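Local coordinates for protein complement factor MASP-3 (Homo sapiens, PDB 3DEM) that probably associates through its calcium-binding CUB and EGF-like modules with mannan-binding lectin and ficolins, as a serine protease of the complement system, at residues 159-164 with 188-193; 212-217 with 267-272; 226-231 with 258-263. All blocks are in the same frame, centred on the assembly; numbering follows the deposited sequence.

Interaction 1: residues 159-164 with 188-193; sequences NRTCRV and PKSSEC. With NAG (2-acetamido-2-deoxy-beta-D-glucopyranose), chain C.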
# COMPACT_ATOMS: atom_id res chain seq x y z
N ASN A 159 -0.67 18.53 17.32
CA ASN A 159 -0.29 17.22 16.81
C ASN A 159 0.66 17.31 15.62
O ASN A 159 0.79 16.37 14.85
CB ASN A 159 -1.53 16.40 16.42
CG ASN A 159 -2.36 16.01 17.62
OD1 ASN A 159 -1.83 15.69 18.68
ND2 ASN A 159 -3.68 16.03 17.45
N ARG A 160 1.34 18.44 15.49
CA ARG A 160 2.05 18.73 14.26
C ARG A 160 3.41 19.38 14.50
O ARG A 160 4.42 18.91 13.98
CB ARG A 160 1.17 19.63 13.39
CG ARG A 160 1.69 19.86 12.00
CD ARG A 160 0.64 20.57 11.16
NE ARG A 160 0.18 21.81 11.76
CZ ARG A 160 0.81 22.97 11.66
NH1 ARG A 160 1.95 23.04 10.98
NH2 ARG A 160 0.32 24.07 12.24
N THR A 161 3.44 20.45 15.28
CA THR A 161 4.69 21.15 15.54
C THR A 161 5.43 20.62 16.76
O THR A 161 4.84 19.97 17.63
CB THR A 161 4.50 22.68 15.62
OG1 THR A 161 3.58 23.00 16.68
CG2 THR A 161 3.96 23.22 14.31
N CYS A 162 6.72 20.90 16.82
CA CYS A 162 7.59 20.32 17.83
C CYS A 162 8.23 21.39 18.72
O CYS A 162 9.12 22.12 18.28
CB CYS A 162 8.68 19.50 17.14
SG CYS A 162 8.03 18.11 16.15
N ARG A 163 7.76 21.47 19.96
CA ARG A 163 8.25 22.47 20.92
C ARG A 163 9.31 21.86 21.82
O ARG A 163 9.61 20.68 21.72
CB ARG A 163 7.09 23.02 21.76
CG ARG A 163 6.46 22.02 22.71
CD ARG A 163 5.54 22.71 23.71
NE ARG A 163 5.10 21.81 24.77
CZ ARG A 163 5.79 21.57 25.89
NH1 ARG A 163 6.96 22.16 26.09
NH2 ARG A 163 5.31 20.73 26.80
N VAL A 164 9.88 22.68 22.70
CA VAL A 164 10.86 22.21 23.68
C VAL A 164 10.53 22.76 25.05
O VAL A 164 9.78 23.72 25.19
CB VAL A 164 12.30 22.66 23.33
CG1 VAL A 164 12.77 22.04 22.02
CG2 VAL A 164 12.40 24.19 23.29
N PRO A 188 12.92 26.39 18.09
CA PRO A 188 11.73 25.54 18.10
C PRO A 188 10.43 26.35 18.04
O PRO A 188 10.30 27.38 18.69
CB PRO A 188 11.83 24.82 19.44
CG PRO A 188 13.27 24.84 19.78
CD PRO A 188 13.77 26.15 19.27
N LYS A 189 9.48 25.87 17.24
CA LYS A 189 8.17 26.47 17.14
C LYS A 189 7.36 26.20 18.41
O LYS A 189 7.72 25.33 19.20
CB LYS A 189 7.43 25.90 15.93
CG LYS A 189 8.11 26.16 14.60
CD LYS A 189 7.37 25.48 13.45
CE LYS A 189 8.10 25.66 12.14
NZ LYS A 189 9.45 24.99 12.13
N SER A 190 6.29 26.96 18.58
CA SER A 190 5.28 26.69 19.61
C SER A 190 5.84 26.56 21.02
O SER A 190 5.35 25.76 21.80
CB SER A 190 4.50 25.43 19.25
OG SER A 190 3.89 25.58 17.98
N SER A 191 6.85 27.36 21.33
CA SER A 191 7.53 27.24 22.61
C SER A 191 7.40 28.50 23.43
O SER A 191 7.06 29.57 22.91
CB SER A 191 9.01 26.91 22.40
OG SER A 191 9.16 25.64 21.79
N GLU A 192 7.68 28.37 24.72
CA GLU A 192 7.49 29.43 25.69
C GLU A 192 8.64 29.33 26.70
O GLU A 192 8.56 28.58 27.66
CB GLU A 192 6.16 29.22 26.39
CG GLU A 192 5.72 30.33 27.33
CD GLU A 192 4.28 30.13 27.77
OE1 GLU A 192 3.42 30.91 27.33
OE2 GLU A 192 4.00 29.16 28.51
N CYS A 193 9.70 30.09 26.45
CA CYS A 193 10.92 30.00 27.24
C CYS A 193 10.99 31.08 28.30
O CYS A 193 10.80 32.26 28.00
CB CYS A 193 12.15 30.11 26.33
SG CYS A 193 12.13 28.96 24.95
C1 NAG C . -4.33 15.44 18.59
C2 NAG C . -5.58 15.98 17.89
C3 NAG C . -6.83 15.37 18.52
C4 NAG C . -6.71 13.87 18.27
C5 NAG C . -5.49 13.41 19.08
C6 NAG C . -5.32 11.89 19.11
C7 NAG C . -6.05 18.15 16.90
C8 NAG C . -6.08 19.64 17.10
N2 NAG C . -5.62 17.43 17.94
O3 NAG C . -8.02 15.90 17.98
O4 NAG C . -7.90 13.20 18.62
O5 NAG C . -4.31 14.02 18.57
O6 NAG C . -4.09 11.61 19.76
O7 NAG C . -6.42 17.64 15.84
O HOH W 1 9.78 23.39 15.80
O HOH W 2 7.90 25.60 25.80

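Interaction 2: residues 212-217 with 267-272; sequences IFDIED and ENRGWR. With CA (calcium ion), chain F.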
# COMPACT_ATOMS: atom_id res chain seq x y z
N ILE A 212 23.97 37.07 15.64
CA ILE A 212 22.72 37.06 14.87
C ILE A 212 21.50 37.37 15.74
O ILE A 212 21.36 36.84 16.84
CB ILE A 212 22.50 35.70 14.16
CG1 ILE A 212 23.45 35.54 12.98
CG2 ILE A 212 21.07 35.57 13.67
CD1 ILE A 212 23.66 34.09 12.56
N PHE A 213 20.64 38.25 15.23
CA PHE A 213 19.33 38.50 15.81
C PHE A 213 18.27 38.34 14.72
O PHE A 213 18.24 39.10 13.75
CB PHE A 213 19.27 39.89 16.43
CG PHE A 213 18.02 40.14 17.23
CD1 PHE A 213 17.99 39.86 18.59
CD2 PHE A 213 16.88 40.66 16.64
CE1 PHE A 213 16.85 40.08 19.35
CE2 PHE A 213 15.73 40.89 17.38
CZ PHE A 213 15.72 40.61 18.74
N ASP A 214 17.42 37.33 14.87
CA ASP A 214 16.48 36.96 13.82
C ASP A 214 15.23 36.36 14.44
O ASP A 214 15.16 35.15 14.70
CB ASP A 214 17.15 35.98 12.85
CG ASP A 214 16.22 35.50 11.74
OD1 ASP A 214 15.14 36.10 11.53
OD2 ASP A 214 16.59 34.51 11.08
N ILE A 215 14.25 37.22 14.70
CA ILE A 215 12.96 36.83 15.24
C ILE A 215 11.89 37.24 14.24
O ILE A 215 11.85 38.39 13.80
CB ILE A 215 12.69 37.49 16.61
CG1 ILE A 215 13.84 37.17 17.58
CG2 ILE A 215 11.36 37.00 17.19
CD1 ILE A 215 13.60 37.64 19.00
N GLU A 216 11.04 36.30 13.85
CA GLU A 216 9.99 36.56 12.88
C GLU A 216 9.21 37.82 13.25
O GLU A 216 8.82 38.00 14.41
CB GLU A 216 9.03 35.37 12.80
CG GLU A 216 8.12 35.38 11.58
CD GLU A 216 7.07 34.29 11.64
OE1 GLU A 216 7.06 33.52 12.63
OE2 GLU A 216 6.24 34.20 10.71
N ASP A 217 8.99 38.70 12.27
CA ASP A 217 8.20 39.90 12.51
C ASP A 217 7.21 40.17 11.38
O ASP A 217 7.09 39.39 10.44
CB ASP A 217 9.10 41.12 12.76
CG ASP A 217 9.86 41.57 11.52
OD1 ASP A 217 9.78 40.89 10.47
OD2 ASP A 217 10.54 42.61 11.59
N GLU A 267 11.26 29.59 10.39
CA GLU A 267 12.56 28.96 10.61
C GLU A 267 13.64 29.95 11.07
O GLU A 267 14.83 29.72 10.87
CB GLU A 267 13.04 28.23 9.35
CG GLU A 267 12.05 27.22 8.78
CD GLU A 267 11.80 26.04 9.70
OE1 GLU A 267 12.66 25.74 10.55
OE2 GLU A 267 10.73 25.39 9.56
N ASN A 268 13.22 31.04 11.69
CA ASN A 268 14.16 32.08 12.14
C ASN A 268 15.23 31.59 13.13
O ASN A 268 15.00 30.67 13.91
CB ASN A 268 13.38 33.29 12.67
CG ASN A 268 12.34 33.78 11.68
OD1 ASN A 268 12.59 34.72 10.92
ND2 ASN A 268 11.19 33.13 11.66
N ARG A 269 16.41 32.22 13.07
CA ARG A 269 17.58 31.71 13.79
C ARG A 269 17.67 32.09 15.28
O ARG A 269 18.41 31.47 16.05
CB ARG A 269 18.86 32.10 13.05
CG ARG A 269 18.88 31.58 11.61
CD ARG A 269 20.17 31.94 10.90
NE ARG A 269 21.27 31.08 11.32
CZ ARG A 269 22.46 31.04 10.73
NH1 ARG A 269 22.72 31.82 9.68
NH2 ARG A 269 23.40 30.21 11.18
N GLY A 270 16.92 33.11 15.68
CA GLY A 270 16.85 33.47 17.09
C GLY A 270 17.78 34.58 17.53
O GLY A 270 18.00 35.56 16.81
N TRP A 271 18.35 34.43 18.72
CA TRP A 271 19.02 35.53 19.40
C TRP A 271 19.97 35.04 20.48
O TRP A 271 19.87 33.91 20.97
CB TRP A 271 17.99 36.47 20.03
CG TRP A 271 17.02 35.75 20.95
CD1 TRP A 271 15.81 35.22 20.61
CD2 TRP A 271 17.19 35.50 22.36
NE1 TRP A 271 15.22 34.64 21.72
CE2 TRP A 271 16.04 34.80 22.80
CE3 TRP A 271 18.21 35.79 23.28
CZ2 TRP A 271 15.88 34.39 24.13
CZ3 TRP A 271 18.04 35.38 24.60
CH2 TRP A 271 16.89 34.69 25.01
N ARG A 272 20.90 35.91 20.85
CA ARG A 272 21.86 35.65 21.90
C ARG A 272 22.10 36.94 22.67
O ARG A 272 22.18 38.02 22.08
CB ARG A 272 23.18 35.15 21.30
CG ARG A 272 24.36 35.23 22.25
CD ARG A 272 25.66 34.82 21.58
NE ARG A 272 26.81 35.16 22.41
CZ ARG A 272 27.74 34.29 22.82
NH1 ARG A 272 27.68 33.01 22.46
NH2 ARG A 272 28.74 34.71 23.58
CA CA F . 7.54 31.96 14.17
O HOH W 3 21.21 38.30 19.33
O HOH W 4 8.11 30.09 15.56
O HOH W 5 9.75 31.69 13.29

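Interaction 3: residues 226-231 with 258-263; sequences DYIKIK and ILFHSD. With CA (calcium ion), chain F.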
# COMPACT_ATOMS: atom_id res chain seq x y z
N ASP A 226 6.29 35.98 16.93
CA ASP A 226 7.27 35.63 17.94
C ASP A 226 7.78 36.90 18.61
O ASP A 226 7.68 37.99 18.05
CB ASP A 226 8.45 34.89 17.31
CG ASP A 226 8.02 33.75 16.39
OD1 ASP A 226 6.92 33.18 16.58
OD2 ASP A 226 8.81 33.42 15.48
N TYR A 227 8.33 36.77 19.82
CA TYR A 227 8.81 37.94 20.53
C TYR A 227 9.56 37.64 21.81
O TYR A 227 9.42 36.56 22.40
CB TYR A 227 7.65 38.89 20.84
CG TYR A 227 6.53 38.23 21.62
CD1 TYR A 227 6.59 38.12 23.00
CD2 TYR A 227 5.41 37.71 20.97
CE1 TYR A 227 5.57 37.52 23.71
CE2 TYR A 227 4.38 37.11 21.68
CZ TYR A 227 4.47 37.02 23.06
OH TYR A 227 3.46 36.42 23.78
N ILE A 228 10.36 38.61 22.23
CA ILE A 228 10.97 38.63 23.54
C ILE A 228 10.28 39.73 24.35
O ILE A 228 10.06 40.83 23.86
CB ILE A 228 12.47 38.99 23.46
CG1 ILE A 228 13.25 37.89 22.75
CG2 ILE A 228 13.05 39.23 24.85
CD1 ILE A 228 14.73 38.21 22.59
N LYS A 229 9.93 39.39 25.59
CA LYS A 229 9.56 40.38 26.59
C LYS A 229 10.57 40.26 27.72
O LYS A 229 11.03 39.16 28.04
CB LYS A 229 8.16 40.10 27.14
CG LYS A 229 7.01 40.47 26.22
CD LYS A 229 5.71 39.84 26.75
CE LYS A 229 4.47 40.32 25.99
NZ LYS A 229 3.21 39.79 26.61
N ILE A 230 10.90 41.38 28.33
CA ILE A 230 11.83 41.39 29.44
C ILE A 230 11.21 42.11 30.62
O ILE A 230 10.98 43.32 30.56
CB ILE A 230 13.15 42.07 29.07
CG1 ILE A 230 13.80 41.35 27.87
CG2 ILE A 230 14.08 42.12 30.27
CD1 ILE A 230 15.07 42.01 27.37
N LYS A 231 10.92 41.38 31.69
CA LYS A 231 10.37 41.99 32.88
C LYS A 231 11.44 42.33 33.90
O LYS A 231 12.18 41.47 34.37
CB LYS A 231 9.29 41.10 33.53
CG LYS A 231 8.67 41.73 34.76
CD LYS A 231 7.40 41.04 35.21
CE LYS A 231 6.76 41.79 36.36
NZ LYS A 231 5.61 41.06 36.95
N ILE A 258 13.37 37.06 31.21
CA ILE A 258 13.28 37.12 29.76
C ILE A 258 12.29 36.05 29.32
O ILE A 258 12.46 34.86 29.60
CB ILE A 258 14.65 36.87 29.09
CG1 ILE A 258 15.66 37.92 29.55
CG2 ILE A 258 14.52 36.90 27.58
CD1 ILE A 258 17.08 37.41 29.63
N LEU A 259 11.24 36.49 28.63
CA LEU A 259 10.26 35.59 28.05
C LEU A 259 10.42 35.57 26.54
O LEU A 259 10.42 36.62 25.89
CB LEU A 259 8.84 36.01 28.43
CG LEU A 259 7.69 35.15 27.87
CD1 LEU A 259 6.49 35.12 28.80
CD2 LEU A 259 7.27 35.63 26.48
N PHE A 260 10.59 34.37 25.98
CA PHE A 260 10.67 34.20 24.54
C PHE A 260 9.52 33.33 24.05
O PHE A 260 9.41 32.17 24.42
CB PHE A 260 12.02 33.60 24.13
CG PHE A 260 12.17 33.39 22.65
CD1 PHE A 260 11.84 34.41 21.76
CD2 PHE A 260 12.65 32.19 22.14
CE1 PHE A 260 11.98 34.23 20.38
CE2 PHE A 260 12.79 32.00 20.77
CZ PHE A 260 12.45 33.02 19.89
N HIS A 261 8.67 33.91 23.21
CA HIS A 261 7.51 33.21 22.68
C HIS A 261 7.71 32.93 21.20
O HIS A 261 8.12 33.81 20.45
CB HIS A 261 6.24 34.05 22.88
CG HIS A 261 4.99 33.41 22.36
ND1 HIS A 261 4.52 33.61 21.07
CD2 HIS A 261 4.09 32.58 22.95
CE1 HIS A 261 3.41 32.92 20.90
NE2 HIS A 261 3.12 32.29 22.02
N SER A 262 7.45 31.70 20.78
CA SER A 262 7.48 31.36 19.36
C SER A 262 6.18 30.69 18.92
O SER A 262 5.64 29.84 19.64
CB SER A 262 8.69 30.48 19.01
OG SER A 262 8.59 29.18 19.57
N ASP A 263 5.68 31.07 17.75
CA ASP A 263 4.43 30.50 17.24
C ASP A 263 4.65 29.23 16.42
O ASP A 263 5.75 28.67 16.41
CB ASP A 263 3.62 31.54 16.46
CG ASP A 263 4.22 31.88 15.11
OD1 ASP A 263 5.28 31.32 14.75
OD2 ASP A 263 3.64 32.71 14.39
CA CA F . 7.54 31.96 14.17
O HOH W 4 8.11 30.09 15.56
O HOH W 5 9.75 31.69 13.29

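Interaction 1: residues 159-164 with 188-193
The junction between the calcium-binding EGF module and the second CUB domain is packed here: the chain from Thr161 to Val164, running out of EGF strand 162-163, lies against the loop of Pro188 to Ser191 that leads into CUB strand 192-198. The backbones are closest at Arg163 and Ser191, whose CA atoms are 5.1 Å apart. Ser191 OG sits at the middle of the polar contact. It accepts the backbone N-H of Val164 (N to OG 3.2 Å, 156° at the hydrogen) and donates to the carbonyl of Lys189 in its own loop, which it meets from above the carbonyl plane. With its first torsion at -64° the hydroxyl lies beside its own backbone N, and the two bonds fix its rotation. Val164 adds the apolar part of the joint, both methyls resting on the Pro188 ring and its CG1 coming within 3.6 Å of Pro188 CG, the two side chains crossing at about a right angle. Nearer the EGF body, Thr161 OG1 and Ser190 OG meet hydroxyl to hydroxyl at 2.9 Å; Asp158 is a further partner of the threonine. Arg163 contributes its CB, 3.2 Å from Ser190 O, while its guanidinium leads away to a salt bridge with Glu165. Lys189 brushes the methyl of Thr161 and carries its ammonium on to salt bridges, linking Asp135 of the EGF module to Glu267 of the CUB domain. Disulfides tie down both sides, Cys162 to Cys149 and Cys193 to Cys166. Asn159, just upstream, bears the N-linked sugar, its ND2 bonded to C1 of the N-acetylglucosamine. Two waters complete the seam, one of them accepting from Lys189 N and donating to Cys162 O, at 2.9 Å from each.

Interaction 2: residues 212-217 with 267-272
Asp214 and Gly270 face each other as a single antiparallel hydrogen-bonded pair. Asp214 N gives its hydrogen to Gly270 O at 2.7 Å, and Gly270 N returns a bond to Asp214 O at 2.9 Å. The Asp214 side chain adds a third link: with CG anti to the backbone N (chi1 178°), its carboxylate reaches along the opposing chain, and OD2 takes the N-H of Arg269 at 3.0 Å. That bond is nearly straight (168° at the hydrogen) but arrives from above the carboxylate plane.

Side-chain packing surrounds this pair. Trp271 CB packs against Phe213 CD1 at 3.7 Å, and the indole CD1 of Trp271 meets the CD1 methyl of Ile215, also at 3.7 Å. Ile212 instead lays a methyl on a charged group: its CD1 sits over the centre of one face of the Arg269 guanidinium, 3.8 Å from Arg269 CZ, while Arg269 NE hydrogen-bonds to Pro184 O.

Farther out, the Trp271 indole enters the domain core, where Phe260 meets it edge-to-face, and Phe213 makes the same kind of contact with Phe209. Toward the other end Glu216, its chain extended beyond CG, sends OE1 to the calcium ion at 2.2 Å; its CB and CG lie beside the Asn268 side chain. Asp226, Asp263 and Ser265 are the remaining protein ligands. This set of four matches Glu49, Asp57, Asp102 and Ser104 in the first CUB domain, the calcium site characteristic of calcium-binding CUB domains.

Interaction 3: residues 226-231 with 258-263
Tyr227 has its ring between the backbone N and the carbonyl carbon (chi1 56°), while His261 sends its imidazole anti to its own backbone N; these torsions lay the phenol across the histidine on one face of a CUB-domain beta-sheet. His261 CB stands over a face of the phenol, 3.7 Å from the centroid and 21° off the normal, a CH-pi contact. The rings are near parallel, 14° apart, but slid so far that they barely overlap, Tyr227 OH coming over a face of the imidazole. Leu259 CD2 also reaches Tyr227 CE1, at 3.8 Å.

Strands 227-231 and 258-261 run antiparallel, paired by four backbone hydrogen bonds: two between Tyr227 and His261, two between Lys229 and Leu259. On the opposite face Ile228, Ile230, Ile258 and Phe260 point into the core. Ile228 CG2 and Ile258 CG2 touch at 3.9 Å with their side chains side by side, and Phe260 CD1 is the same distance from Ile228 CG1.

Past the strand pair lies the calcium ion. Asp226 binds it with both oxygens, OD2 at 2.3 Å and OD1 at 2.8 Å, and Tyr187 OH hydrogen-bonds to Asp226 OD2. The Asp263 carboxylate, almost perpendicular to the Asp226 carboxylate, adds OD1 at 2.4 Å; the shared cation probably offsets the repulsion between these acids. Asp226 OD1 is steadied further by the backbone N-H of Asp263, on its syn side but tilted out of the carboxylate plane, at 2.7 Å.

Overall arrangement
All three contacts are partly buried. The inner face of interaction 3, which is regular sheet structure, and the indole side of interaction 2, two irregular loops joined by one bridge, lie in the CUB core; interaction 1 sits at the boundary between modules. Interactions 2 and 3 share the calcium ion and both of its waters: 212-217 supplies one acid, 226-231 and 258-263 one each. Interactions 1 and 3 reach the same sheet, since strand 192-198 neighbours 255-261, and Pro188 O lies 2.6 Å from Ser262 OG. A salt bridge joins interactions 1 and 2. Hydroxyls and waters mark the intermodular seam, whereas acids and metal mark the CUB end.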